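Local atomic coordinates of peptidase M16 domain protein (Alicyclobacillus acidocaldarius subsp. acidocaldarius DSM 446, PDB entry 4XEA), a protein that probably hydrolyses peptides as a metallopeptidase of family M16, and binds nickel at its metal site in this crystal. Residues S266-Q271 with L309-G314; A36-S41 with Y377-A382; A155-H160 with G256-N261; K355-V360 with A392-M397. One frame throughout, in Å; residues are numbered along the deposited sequence. Where two conformers were deposited one is given.

Overall arrangement
Contact 1 lies at the hub, with its centre about 12 Å from that of contact 2, about 14 Å from contact 3 and about 17 Å from contact 4, and it touches all three. Contacts 3 and 4 are the farthest apart, about 28 Å between centres. Contacts 1 and 3 share the sheet holding strands 252-258, 304-309 and 314-321; contact 1 uses helix 265-283, against which the helices of contact 4 pack. Along the chain, residues 36-41 come first and pair with 377-382, so contacts 1 and 3 are nested inside that loop, while contact 4 crosses it. Contacts 2 and 3 thus tie the amino-terminal part, which carries the metal site, to the later sheet and helices.

Contact 1: residues S266-Q271 with L309-G314; sequences SNLIEQ and LSNTFG
L268 and L309 lie alongside each other, pointing opposite ways, CG of L268 lying 3.9 Å from CD2 of L309, where helix 265-283 rests on the edge strand of the mixed five-stranded sheet, against the beta hairpin formed by strands 304-309 and 314-321. No hydrogen bond passes between the two segments, so the contact is one of apolar packing. L309 has its CG swung opposite the backbone N (chi1 -173°), which turns both methyls to the helix, CD2 nearest Q271 NE2. CD1 of L268 in turn reaches the hairpin backbone, 3.8 Å from L309 O. One turn along the helix, Q271 crosses L309 at about a right angle, with its NE2 3.5 Å from L309 CD2. Glutamine suits this place because its extended CB and CG add to the apolar cover while the amide NE2 is carried on to Y307 OH. Cutting L309 back to an alanine would probably open a gap beside L268 and take the apolar cover from the Q271 stem.

A second shell fixes the turn. N311 ND2 bonds to A263 O just ahead of the helix and to R380 O, so one amide holds two loops, and ND2 lies 4.2 Å from L268 CD1. S310 is gripped by D93 through OG and pairs through its backbone with A263, while T312 OG1 bonds to H160 NE2. The hairpin itself is closed by S310 N, which donates to F313 O at 2.9 Å.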
loop_
_atom_site.group_PDB
_atom_site.type_symbol
_atom_site.label_atom_id
_atom_site.label_comp_id
_atom_site.label_asym_id
_atom_site.label_seq_id
_atom_site.Cartn_x
_atom_site.Cartn_y
_atom_site.Cartn_z
ATOM N N SER A 266 -14.641 -9.549 -23.270
ATOM C CA SER A 266 -14.327 -10.875 -22.773
ATOM C C SER A 266 -12.943 -11.335 -23.304
ATOM O O SER A 266 -12.213 -12.068 -22.606
ATOM C CB SER A 266 -15.439 -11.872 -23.134
ATOM O OG SER A 266 -15.314 -12.174 -24.519
ATOM N N ASN A 267 -12.547 -10.900 -24.500
ATOM C CA ASN A 267 -11.215 -11.236 -25.010
ATOM C C ASN A 267 -10.086 -10.579 -24.161
ATOM O O ASN A 267 -9.005 -11.154 -23.941
ATOM C CB ASN A 267 -11.072 -10.812 -26.477
ATOM C CG ASN A 267 -11.921 -11.663 -27.452
ATOM O OD1 ASN A 267 -12.232 -12.829 -27.205
ATOM N ND2 ASN A 267 -12.288 -11.058 -28.570
ATOM N N LEU A 268 -10.336 -9.356 -23.728
ATOM C CA LEU A 268 -9.397 -8.610 -22.930
ATOM C C LEU A 268 -9.269 -9.240 -21.552
ATOM O O LEU A 268 -8.157 -9.410 -21.042
ATOM C CB LEU A 268 -9.845 -7.158 -22.810
ATOM C CG LEU A 268 -8.970 -6.258 -21.928
ATOM C CD1 LEU A 268 -8.888 -4.843 -22.515
ATOM C CD2 LEU A 268 -9.544 -6.218 -20.541
ATOM N N ILE A 269 -10.402 -9.611 -20.967
ATOM C CA ILE A 269 -10.434 -10.279 -19.655
ATOM C C ILE A 269 -9.613 -11.561 -19.719
ATOM O O ILE A 269 -8.827 -11.882 -18.796
ATOM C CB ILE A 269 -11.865 -10.600 -19.182
ATOM C CG1 ILE A 269 -12.660 -9.332 -18.759
ATOM C CG2 ILE A 269 -11.826 -11.612 -18.016
ATOM C CD1 ILE A 269 -14.241 -9.500 -18.706
ATOM N N GLU A 270 -9.813 -12.337 -20.778
ATOM C CA GLU A 270 -9.117 -13.618 -20.884
ATOM C C GLU A 270 -7.603 -13.411 -21.038
ATOM O O GLU A 270 -6.790 -14.113 -20.435
ATOM C CB GLU A 270 -9.691 -14.443 -22.064
ATOM C CG GLU A 270 -9.242 -15.907 -22.119
ATOM C CD GLU A 270 -7.828 -16.106 -22.694
ATOM O OE1 GLU A 270 -7.311 -15.167 -23.350
ATOM O OE2 GLU A 270 -7.249 -17.207 -22.483
ATOM N N GLN A 271 -7.225 -12.491 -21.896
ATOM C CA GLN A 271 -5.795 -12.282 -22.204
ATOM C C GLN A 271 -5.049 -11.671 -20.994
ATOM O O GLN A 271 -3.926 -12.055 -20.691
ATOM C CB GLN A 271 -5.680 -11.384 -23.423
ATOM C CG GLN A 271 -4.290 -11.259 -24.007
ATOM C CD GLN A 271 -4.330 -10.584 -25.351
ATOM O OE1 GLN A 271 -4.889 -11.122 -26.295
ATOM N NE2 GLN A 271 -3.737 -9.415 -25.447
ATOM N N LEU A 309 -3.233 -3.921 -20.644
ATOM C CA LEU A 309 -4.008 -4.186 -21.859
ATOM C C LEU A 309 -5.221 -3.262 -21.894
ATOM O O LEU A 309 -5.948 -3.106 -20.884
ATOM C CB LEU A 309 -4.467 -5.652 -21.912
ATOM C CG LEU A 309 -5.149 -6.150 -23.211
ATOM C CD1 LEU A 309 -4.318 -5.900 -24.472
ATOM C CD2 LEU A 309 -5.489 -7.618 -23.003
ATOM N N SER A 310 -5.413 -2.663 -23.058
ATOM C CA SER A 310 -6.464 -1.685 -23.292
ATOM C C SER A 310 -7.058 -2.012 -24.681
ATOM O O SER A 310 -6.600 -2.937 -25.355
ATOM C CB SER A 310 -5.792 -0.304 -23.293
ATOM O OG SER A 310 -6.698 0.738 -23.305
ATOM N N ASN A 311 -8.077 -1.268 -25.089
ATOM C CA ASN A 311 -8.709 -1.484 -26.382
ATOM C C ASN A 311 -7.786 -1.281 -27.590
ATOM O O ASN A 311 -7.943 -1.999 -28.610
ATOM C CB ASN A 311 -9.985 -0.641 -26.529
ATOM C CG ASN A 311 -11.150 -1.089 -25.644
ATOM O OD1 ASN A 311 -12.108 -0.341 -25.524
ATOM N ND2 ASN A 311 -11.122 -2.322 -25.064
ATOM N N THR A 312 -6.824 -0.345 -27.506
ATOM C CA THR A 312 -5.994 0.001 -28.652
ATOM C C THR A 312 -4.493 -0.280 -28.480
ATOM O O THR A 312 -3.712 -0.024 -29.396
ATOM C CB THR A 312 -6.132 1.470 -29.008
ATOM O OG1 THR A 312 -5.507 2.269 -27.970
ATOM C CG2 THR A 312 -7.657 1.829 -29.169
ATOM N N PHE A 313 -4.095 -0.836 -27.340
ATOM C CA PHE A 313 -2.670 -1.195 -27.160
ATOM C C PHE A 313 -2.523 -2.152 -26.011
ATOM O O PHE A 313 -3.441 -2.317 -25.204
ATOM C CB PHE A 313 -1.856 0.068 -26.861
ATOM C CG PHE A 313 -2.136 0.657 -25.514
ATOM C CD1 PHE A 313 -1.345 0.297 -24.411
ATOM C CD2 PHE A 313 -3.197 1.509 -25.306
ATOM C CE1 PHE A 313 -1.600 0.783 -23.166
ATOM C CE2 PHE A 313 -3.454 2.018 -24.041
ATOM C CZ PHE A 313 -2.667 1.647 -22.965
ATOM N N GLY A 314 -1.371 -2.782 -25.919
ATOM C CA GLY A 314 -1.004 -3.526 -24.728
ATOM C C GLY A 314 0.488 -3.802 -24.668
ATOM O O GLY A 314 1.172 -3.846 -25.707
#

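Contact 2: residues A36-S41 with Y377-A382; sequences ATRYGS and YFLRGA
R38 lays its guanidinium against L379, whose CD2 stands over one face, 3.8 Å from NH2, set toward the rim of the flat group. The arginine chain runs out with CG opposite its backbone N and then bends at chi3 (-63°), which turns NE back to the end of helix 367-379. There NE donates to L379 O over 2.8 Å with an N-H...O angle of 150°, meeting a lone pair in the carbonyl plane. The R38 and F378 side chains cross at about a right angle, while guanidinium and ring planes are inclined by 47°, with R38 NH2 3.7 Å from F378 CE2. NH2 also donates a hydrogen bond to a water, which donates in turn to F378 O at 2.7 Å and lies over the centre of the F378 ring. An arginine suits this place: one N-H reaches a carbonyl directly and another serves a second carbonyl through a water, at a helix end where the local field would probably favour a positive charge.

On the strand side, L379 sends CD1 to A36 CB at 3.8 Å and close to T37 O; small A36 lets the leucine come near, and L379 and F378 also touch V195 on the neighbouring strand 194-200. R38 itself centres an inverse gamma turn as strand 31-37 ends. The helix stops in a Schellman motif, with G381 at positive phi, G381 N bonded to F378 O and A382 N to Y377 O.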
loop_
_atom_site.group_PDB
_atom_site.type_symbol
_atom_site.label_atom_id
_atom_site.label_comp_id
_atom_site.label_asym_id
_atom_site.label_seq_id
_atom_site.Cartn_x
_atom_site.Cartn_y
_atom_site.Cartn_z
ATOM N N ALA A 36 -16.765 6.876 -13.155
ATOM C CA ALA A 36 -15.689 6.939 -14.154
ATOM C C ALA A 36 -16.189 7.120 -15.536
ATOM O O ALA A 36 -17.317 6.697 -15.852
ATOM C CB ALA A 36 -14.815 5.700 -14.087
ATOM N N THR A 37 -15.327 7.713 -16.372
ATOM C CA THR A 37 -15.653 7.954 -17.784
ATOM C C THR A 37 -14.705 7.186 -18.692
ATOM O O THR A 37 -13.512 7.073 -18.404
ATOM C CB THR A 37 -15.620 9.455 -18.148
ATOM O OG1 THR A 37 -15.829 9.628 -19.553
ATOM C CG2 THR A 37 -14.289 10.044 -17.750
ATOM N N ARG A 38 -15.266 6.635 -19.775
ATOM C CA ARG A 38 -14.485 6.008 -20.858
ATOM C C ARG A 38 -13.802 7.085 -21.736
ATOM O O ARG A 38 -14.157 7.298 -22.919
ATOM C CB ARG A 38 -15.393 5.132 -21.704
ATOM C CG ARG A 38 -14.682 4.199 -22.640
ATOM C CD ARG A 38 -15.651 3.369 -23.489
ATOM N NE ARG A 38 -16.545 2.441 -22.758
ATOM C CZ ARG A 38 -17.813 2.678 -22.400
ATOM N NH1 ARG A 38 -18.384 3.865 -22.605
ATOM N NH2 ARG A 38 -18.510 1.712 -21.791
ATOM N N TYR A 39 -12.802 7.703 -21.141
ATOM C CA TYR A 39 -12.027 8.793 -21.721
ATOM C C TYR A 39 -10.736 8.896 -20.929
ATOM O O TYR A 39 -10.757 9.044 -19.691
ATOM C CB TYR A 39 -12.791 10.093 -21.614
ATOM C CG TYR A 39 -12.049 11.302 -22.163
ATOM C CD1 TYR A 39 -11.472 11.278 -23.424
ATOM C CD2 TYR A 39 -11.946 12.470 -21.428
ATOM C CE1 TYR A 39 -10.808 12.370 -23.947
ATOM C CE2 TYR A 39 -11.288 13.591 -21.945
ATOM C CZ TYR A 39 -10.748 13.536 -23.210
ATOM O OH TYR A 39 -10.123 14.631 -23.735
ATOM N N GLY A 40 -9.594 8.814 -21.599
ATOM C CA GLY A 40 -8.320 8.989 -20.901
ATOM C C GLY A 40 -7.287 9.657 -21.754
ATOM O O GLY A 40 -7.623 10.233 -22.785
ATOM N N SER A 41 -6.022 9.519 -21.349
ATOM C CA SER A 41 -4.920 10.249 -21.984
ATOM C C SER A 41 -4.722 9.888 -23.444
ATOM O O SER A 41 -4.229 10.737 -24.217
ATOM C CB SER A 41 -3.586 10.074 -21.223
ATOM O OG SER A 41 -3.118 8.721 -21.228
ATOM N N TYR A 377 -13.102 -3.208 -16.166
ATOM C CA TYR A 377 -13.513 -4.188 -17.171
ATOM C C TYR A 377 -14.774 -3.762 -17.928
ATOM O O TYR A 377 -14.894 -3.995 -19.131
ATOM C CB TYR A 377 -13.686 -5.576 -16.540
ATOM C CG TYR A 377 -12.347 -6.239 -16.164
ATOM C CD1 TYR A 377 -11.315 -6.306 -17.110
ATOM C CD2 TYR A 377 -12.108 -6.796 -14.905
ATOM C CE1 TYR A 377 -10.122 -6.884 -16.836
ATOM C CE2 TYR A 377 -10.863 -7.431 -14.618
ATOM C CZ TYR A 377 -9.886 -7.443 -15.608
ATOM O OH TYR A 377 -8.633 -7.999 -15.447
ATOM N N PHE A 378 -15.731 -3.157 -17.225
ATOM C CA PHE A 378 -16.923 -2.620 -17.908
ATOM C C PHE A 378 -16.563 -1.612 -18.996
ATOM O O PHE A 378 -16.958 -1.755 -20.162
ATOM C CB PHE A 378 -17.923 -2.005 -16.908
ATOM C CG PHE A 378 -19.062 -1.323 -17.598
ATOM C CD1 PHE A 378 -20.143 -2.049 -18.039
ATOM C CD2 PHE A 378 -18.986 0.035 -17.869
ATOM C CE1 PHE A 378 -21.191 -1.415 -18.736
ATOM C CE2 PHE A 378 -19.988 0.678 -18.587
ATOM C CZ PHE A 378 -21.081 -0.034 -19.032
ATOM N N LEU A 379 -15.758 -0.622 -18.654
ATOM C CA LEU A 379 -15.422 0.434 -19.583
ATOM C C LEU A 379 -14.563 -0.059 -20.788
ATOM O O LEU A 379 -14.682 0.472 -21.896
ATOM C CB LEU A 379 -14.742 1.599 -18.881
ATOM C CG LEU A 379 -15.597 2.432 -17.897
ATOM C CD1 LEU A 379 -14.741 3.537 -17.258
ATOM C CD2 LEU A 379 -16.837 3.055 -18.606
ATOM N N ARG A 380 -13.782 -1.112 -20.562
ATOM C CA ARG A 380 -12.991 -1.752 -21.609
ATOM C C ARG A 380 -13.779 -2.762 -22.458
ATOM O O ARG A 380 -13.189 -3.500 -23.268
ATOM C CB ARG A 380 -11.793 -2.435 -20.941
ATOM C CG ARG A 380 -10.693 -1.390 -20.653
ATOM C CD ARG A 380 -9.600 -1.951 -19.727
ATOM N NE ARG A 380 -8.720 -0.858 -19.331
ATOM C CZ ARG A 380 -7.812 -0.866 -18.353
ATOM N NH1 ARG A 380 -7.540 -1.971 -17.656
ATOM N NH2 ARG A 380 -7.134 0.252 -18.105
ATOM N N GLY A 381 -15.105 -2.837 -22.231
ATOM C CA GLY A 381 -16.015 -3.466 -23.162
ATOM C C GLY A 381 -16.815 -4.628 -22.619
ATOM O O GLY A 381 -17.645 -5.153 -23.355
ATOM N N ALA A 382 -16.577 -5.047 -21.377
ATOM C CA ALA A 382 -17.354 -6.146 -20.792
ATOM C C ALA A 382 -18.647 -5.552 -20.248
ATOM O O ALA A 382 -18.794 -5.312 -19.075
ATOM C CB ALA A 382 -16.555 -6.862 -19.732
HETATM O O HOH W 1 -18.517 -1.199 -22.243
#

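Contact 3: residues A155-H160 with G256-N261; sequences AMYHEH and GWKEAN
K258 runs out fully extended past M156, its CG opposite the backbone N (chi1 -171°), while the M156 chain, a selenomethionine, turns at chi3 (-68°) to lay its CE on the backbone of strand 252-258. The two chains run antiparallel alongside each other, CG to CG 3.7 Å. CE of M156 lies 3.6 Å from G256 C, and because G256 has no side chain the methyl can come this close. Straight extension brings K258 NZ to M156 O at 2.9 Å, a bond tilted 24° from the carbonyl plane. The same ammonium is bridged to E233 and bonded to P234 O, so it has three acceptors, of which E233 supplies the opposite charge. H158 adds its edge, CD2 lying 3.8 Å from K258 NZ in the ring plane, while its NE2 is held by T236 O. Y157 crosses K258 obliquely, CD1 to CE, and its OH donates a hydrogen bond to a water that donates to E259 O at 2.7 Å.

A methionine in place of K258 would probably leave M156 O without its donor and the E233 carboxylate short of a positive partner.

The end of helix 144-156 thus packs across strand 252-258: M156 also touches Y315 on strand 314-321 and V416 on strand 415-422, so that the helix from the amino-terminal part rests on three neighbouring strands of the later sheet.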
loop_
_atom_site.group_PDB
_atom_site.type_symbol
_atom_site.label_atom_id
_atom_site.label_comp_id
_atom_site.label_asym_id
_atom_site.label_seq_id
_atom_site.Cartn_x
_atom_site.Cartn_y
_atom_site.Cartn_z
ATOM N N ALA A 155 10.562 4.247 -26.759
ATOM C CA ALA A 155 11.293 3.311 -27.619
ATOM C C ALA A 155 10.312 2.330 -28.320
ATOM O O ALA A 155 10.434 2.034 -29.527
ATOM C CB ALA A 155 12.349 2.570 -26.787
HETATM N N MSE A 156 9.333 1.845 -27.568
HETATM C CA MSE A 156 8.408 0.844 -28.056
HETATM C C MSE A 156 7.433 1.346 -29.143
HETATM O O MSE A 156 7.202 0.642 -30.133
HETATM C CB MSE A 156 7.647 0.240 -26.874
HETATM C CG MSE A 156 6.612 -0.790 -27.197
HETATM SE SE MSE A 156 5.853 -1.666 -25.622
HETATM C CE MSE A 156 7.335 -2.597 -25.064
ATOM N N TYR A 157 6.891 2.547 -28.947
ATOM C CA TYR A 157 5.772 3.041 -29.729
ATOM C C TYR A 157 6.239 4.102 -30.723
ATOM O O TYR A 157 6.948 5.039 -30.375
ATOM C CB TYR A 157 4.607 3.538 -28.798
ATOM C CG TYR A 157 3.873 2.416 -28.179
ATOM C CD1 TYR A 157 2.880 1.725 -28.884
ATOM C CD2 TYR A 157 4.200 1.961 -26.898
ATOM C CE1 TYR A 157 2.183 0.635 -28.305
ATOM C CE2 TYR A 157 3.515 0.885 -26.323
ATOM C CZ TYR A 157 2.552 0.207 -27.034
ATOM O OH TYR A 157 1.965 -0.856 -26.449
ATOM N N HIS A 158 5.841 3.943 -31.988
ATOM C CA HIS A 158 6.150 4.908 -33.014
ATOM C C HIS A 158 5.259 6.155 -32.960
ATOM O O HIS A 158 5.755 7.261 -33.154
ATOM C CB HIS A 158 5.975 4.307 -34.423
ATOM C CG HIS A 158 6.894 3.163 -34.724
ATOM N ND1 HIS A 158 7.821 3.203 -35.743
ATOM C CD2 HIS A 158 6.981 1.930 -34.182
ATOM C CE1 HIS A 158 8.479 2.057 -35.771
ATOM N NE2 HIS A 158 8.001 1.279 -34.817
ATOM N N GLU A 159 3.955 5.942 -32.835
ATOM C CA GLU A 159 2.948 7.007 -33.046
ATOM C C GLU A 159 1.808 6.987 -32.017
ATOM O O GLU A 159 1.173 8.004 -31.818
ATOM C CB GLU A 159 2.215 6.835 -34.399
ATOM C CG GLU A 159 2.991 6.875 -35.631
ATOM C CD GLU A 159 2.435 5.883 -36.701
ATOM O OE1 GLU A 159 1.279 6.059 -37.194
ATOM O OE2 GLU A 159 3.209 4.947 -37.058
ATOM N N HIS A 160 1.489 5.823 -31.446
ATOM C CA HIS A 160 0.391 5.690 -30.505
ATOM C C HIS A 160 0.528 6.724 -29.346
ATOM O O HIS A 160 1.633 6.917 -28.834
ATOM C CB HIS A 160 0.330 4.271 -29.940
ATOM C CG HIS A 160 -0.970 3.947 -29.265
ATOM N ND1 HIS A 160 -1.357 4.523 -28.073
ATOM C CD2 HIS A 160 -2.002 3.153 -29.657
ATOM C CE1 HIS A 160 -2.556 4.077 -27.742
ATOM N NE2 HIS A 160 -2.973 3.248 -28.683
ATOM N N GLY A 256 10.484 -4.865 -22.044
ATOM C CA GLY A 256 9.111 -4.874 -22.437
ATOM C C GLY A 256 8.821 -5.578 -23.740
ATOM O O GLY A 256 9.694 -5.744 -24.577
ATOM N N TRP A 257 7.567 -6.011 -23.887
ATOM C CA TRP A 257 7.071 -6.632 -25.117
ATOM C C TRP A 257 5.791 -5.946 -25.532
ATOM O O TRP A 257 4.911 -5.699 -24.725
ATOM C CB TRP A 257 6.819 -8.117 -24.928
ATOM C CG TRP A 257 8.084 -8.904 -24.710
ATOM C CD1 TRP A 257 8.812 -9.562 -25.644
ATOM C CD2 TRP A 257 8.730 -9.137 -23.450
ATOM N NE1 TRP A 257 9.873 -10.227 -25.044
ATOM C CE2 TRP A 257 9.867 -9.940 -23.705
ATOM C CE3 TRP A 257 8.456 -8.738 -22.135
ATOM C CZ2 TRP A 257 10.747 -10.346 -22.681
ATOM C CZ3 TRP A 257 9.323 -9.110 -21.125
ATOM C CH2 TRP A 257 10.460 -9.917 -21.399
ATOM N N LYS A 258 5.711 -5.653 -26.821
ATOM C CA LYS A 258 4.650 -4.862 -27.409
ATOM C C LYS A 258 3.582 -5.804 -28.010
ATOM O O LYS A 258 3.903 -6.572 -28.922
ATOM C CB LYS A 258 5.294 -4.090 -28.570
ATOM C CG LYS A 258 4.430 -3.009 -29.230
ATOM C CD LYS A 258 5.212 -2.337 -30.333
ATOM C CE LYS A 258 4.472 -1.145 -30.804
ATOM N NZ LYS A 258 5.163 -0.482 -31.881
ATOM N N GLU A 259 2.324 -5.692 -27.579
ATOM C CA GLU A 259 1.228 -6.342 -28.296
ATOM C C GLU A 259 1.014 -5.672 -29.661
ATOM O O GLU A 259 1.123 -4.435 -29.780
ATOM C CB GLU A 259 -0.102 -6.301 -27.540
ATOM C CG GLU A 259 -0.142 -6.988 -26.196
ATOM C CD GLU A 259 -0.248 -8.511 -26.289
ATOM O OE1 GLU A 259 -0.380 -9.086 -27.405
ATOM O OE2 GLU A 259 -0.212 -9.125 -25.199
ATOM N N ALA A 260 0.651 -6.466 -30.668
ATOM C CA ALA A 260 0.374 -5.924 -32.003
ATOM C C ALA A 260 -0.877 -5.029 -31.999
ATOM O O ALA A 260 -1.013 -4.141 -32.845
ATOM C CB ALA A 260 0.192 -7.096 -33.051
ATOM N N ASN A 261 -1.815 -5.329 -31.105
ATOM C CA ASN A 261 -3.046 -4.546 -30.983
ATOM C C ASN A 261 -3.662 -4.717 -29.608
ATOM O O ASN A 261 -3.226 -5.577 -28.839
ATOM C CB ASN A 261 -4.029 -4.879 -32.089
ATOM C CG ASN A 261 -4.119 -6.337 -32.340
ATOM O OD1 ASN A 261 -4.625 -7.092 -31.488
ATOM N ND2 ASN A 261 -3.614 -6.778 -33.514
HETATM O O HOH W 2 0.483 -2.262 -28.291
#

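Contact 4: residues K355-V360 with A392-M397; sequences KIMGRV and AVLQTM
L394 is the main side chain through which helix 387-396 meets M357 and its neighbours on helix 346-363; the axes of the two short helical segments approach to 10.3 Å and run nearly antiparallel (162°). Earlier in the segment, A392 O takes two donors from opposite faces of its plane, T396 N and T396 OG1, the latter at 2.7 Å, so the threonine hydroxyl is satisfied within its own helix. L394 then meets three facing side chains. Its CB meets M357 CE at 3.7 Å, its CD2 touches I356 CG2 at 3.7 Å, the two side chains crossing at about a right angle, and its CD1 faces V360 CG2 tip to tip at 4.0 Å. A branched, apolar leucine suits this place because it can touch three residues at once. M357, a selenomethionine, bends at chi2 and chi3 to bring its CE over to Q395 as well, 3.6 Å from CG. Q395 keeps its aliphatic stem on this contact and sends NE2 to V1 O. At the helix end R353 NH1 bonds to the carbonyls of L394 and M397.

Helix 265-283 packs against both helices: L394 touches T273 and I277, I356 touches T276, and M397, just past the helix end, touches A274.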
loop_
_atom_site.group_PDB
_atom_site.type_symbol
_atom_site.label_atom_id
_atom_site.label_comp_id
_atom_site.label_asym_id
_atom_site.label_seq_id
_atom_site.Cartn_x
_atom_site.Cartn_y
_atom_site.Cartn_z
ATOM N N LYS A 355 -1.870 -19.641 -7.011
ATOM C CA LYS A 355 -1.535 -18.367 -6.354
ATOM C C LYS A 355 -2.471 -17.265 -6.810
ATOM O O LYS A 355 -2.993 -16.517 -5.992
ATOM C CB LYS A 355 -0.070 -17.956 -6.613
ATOM C CG LYS A 355 0.389 -16.665 -5.870
ATOM C CD LYS A 355 1.710 -16.078 -6.401
ATOM C CE LYS A 355 2.939 -16.885 -6.046
ATOM N NZ LYS A 355 4.195 -16.266 -6.664
ATOM N N ILE A 356 -2.672 -17.140 -8.115
ATOM C CA ILE A 356 -3.473 -16.042 -8.649
ATOM C C ILE A 356 -4.988 -16.233 -8.342
ATOM O O ILE A 356 -5.693 -15.271 -8.111
ATOM C CB ILE A 356 -3.226 -15.831 -10.158
ATOM C CG1 ILE A 356 -1.740 -15.495 -10.461
ATOM C CG2 ILE A 356 -4.164 -14.761 -10.722
ATOM C CD1 ILE A 356 -1.120 -14.313 -9.693
HETATM N N MSE A 357 -5.478 -17.462 -8.337
HETATM C CA MSE A 357 -6.856 -17.739 -7.892
HETATM C C MSE A 357 -7.045 -17.261 -6.452
HETATM O O MSE A 357 -8.016 -16.597 -6.159
HETATM C CB MSE A 357 -7.175 -19.227 -8.030
HETATM C CG MSE A 357 -8.507 -19.657 -7.440
HETATM SE SE MSE A 357 -9.994 -18.893 -8.423
HETATM C CE MSE A 357 -10.109 -20.365 -9.730
ATOM N N GLY A 358 -6.096 -17.586 -5.578
ATOM C CA GLY A 358 -6.123 -17.147 -4.180
ATOM C C GLY A 358 -6.067 -15.629 -4.044
ATOM O O GLY A 358 -6.848 -15.036 -3.290
ATOM N N ARG A 359 -5.156 -15.010 -4.788
ATOM C CA ARG A 359 -4.970 -13.569 -4.758
ATOM C C ARG A 359 -6.271 -12.859 -5.166
ATOM O O ARG A 359 -6.694 -11.898 -4.517
ATOM C CB ARG A 359 -3.790 -13.198 -5.668
ATOM C CG ARG A 359 -3.350 -11.731 -5.649
ATOM C CD ARG A 359 -2.277 -11.431 -6.736
ATOM N NE ARG A 359 -0.898 -11.905 -6.458
ATOM C CZ ARG A 359 -0.312 -11.974 -5.259
ATOM N NH1 ARG A 359 0.930 -12.429 -5.151
ATOM N NH2 ARG A 359 -0.952 -11.598 -4.166
ATOM N N VAL A 360 -6.910 -13.348 -6.220
ATOM C CA VAL A 360 -8.197 -12.815 -6.682
ATOM C C VAL A 360 -9.320 -13.052 -5.662
ATOM O O VAL A 360 -10.017 -12.122 -5.315
ATOM C CB VAL A 360 -8.585 -13.379 -8.064
ATOM C CG1 VAL A 360 -9.948 -12.885 -8.490
ATOM C CG2 VAL A 360 -7.516 -12.945 -9.114
ATOM N N ALA A 392 -13.929 -17.904 -13.726
ATOM C CA ALA A 392 -14.092 -18.981 -14.692
ATOM C C ALA A 392 -12.892 -19.112 -15.650
ATOM O O ALA A 392 -12.520 -20.229 -16.006
ATOM C CB ALA A 392 -15.439 -18.856 -15.474
ATOM N N VAL A 393 -12.275 -17.997 -16.050
ATOM C CA VAL A 393 -11.051 -18.066 -16.866
ATOM C C VAL A 393 -9.897 -18.690 -16.057
ATOM O O VAL A 393 -9.139 -19.489 -16.580
ATOM C CB VAL A 393 -10.655 -16.680 -17.466
ATOM C CG1 VAL A 393 -9.288 -16.756 -18.168
ATOM C CG2 VAL A 393 -11.722 -16.216 -18.446
ATOM N N LEU A 394 -9.808 -18.365 -14.771
ATOM C CA LEU A 394 -8.787 -18.932 -13.895
ATOM C C LEU A 394 -8.933 -20.443 -13.722
ATOM O O LEU A 394 -7.925 -21.124 -13.587
ATOM C CB LEU A 394 -8.799 -18.264 -12.518
ATOM C CG LEU A 394 -8.200 -16.857 -12.460
ATOM C CD1 LEU A 394 -8.799 -16.041 -11.329
ATOM C CD2 LEU A 394 -6.693 -16.938 -12.318
ATOM N N GLN A 395 -10.179 -20.947 -13.723
ATOM C CA GLN A 395 -10.480 -22.372 -13.595
ATOM C C GLN A 395 -10.215 -23.163 -14.859
ATOM O O GLN A 395 -9.781 -24.308 -14.793
ATOM C CB GLN A 395 -11.956 -22.591 -13.254
ATOM C CG GLN A 395 -12.391 -22.133 -11.872
ATOM C CD GLN A 395 -13.907 -22.197 -11.698
ATOM O OE1 GLN A 395 -14.671 -21.953 -12.639
ATOM N NE2 GLN A 395 -14.345 -22.506 -10.487
ATOM N N THR A 396 -10.505 -22.553 -16.007
ATOM C CA THR A 396 -10.546 -23.268 -17.282
ATOM C C THR A 396 -9.289 -23.055 -18.136
ATOM O O THR A 396 -9.020 -23.809 -19.071
ATOM C CB THR A 396 -11.792 -22.858 -18.077
ATOM O OG1 THR A 396 -11.750 -21.451 -18.330
ATOM C CG2 THR A 396 -13.050 -23.201 -17.294
HETATM N N MSE A 397 -8.520 -22.026 -17.819
HETATM C CA MSE A 397 -7.237 -21.799 -18.470
HETATM C C MSE A 397 -6.390 -23.092 -18.588
HETATM O O MSE A 397 -6.326 -23.875 -17.627
HETATM C CB MSE A 397 -6.511 -20.760 -17.650
HETATM C CG MSE A 397 -5.134 -20.586 -18.022
HETATM SE SE MSE A 397 -5.015 -19.413 -19.490
HETATM C CE MSE A 397 -3.410 -18.699 -18.701
#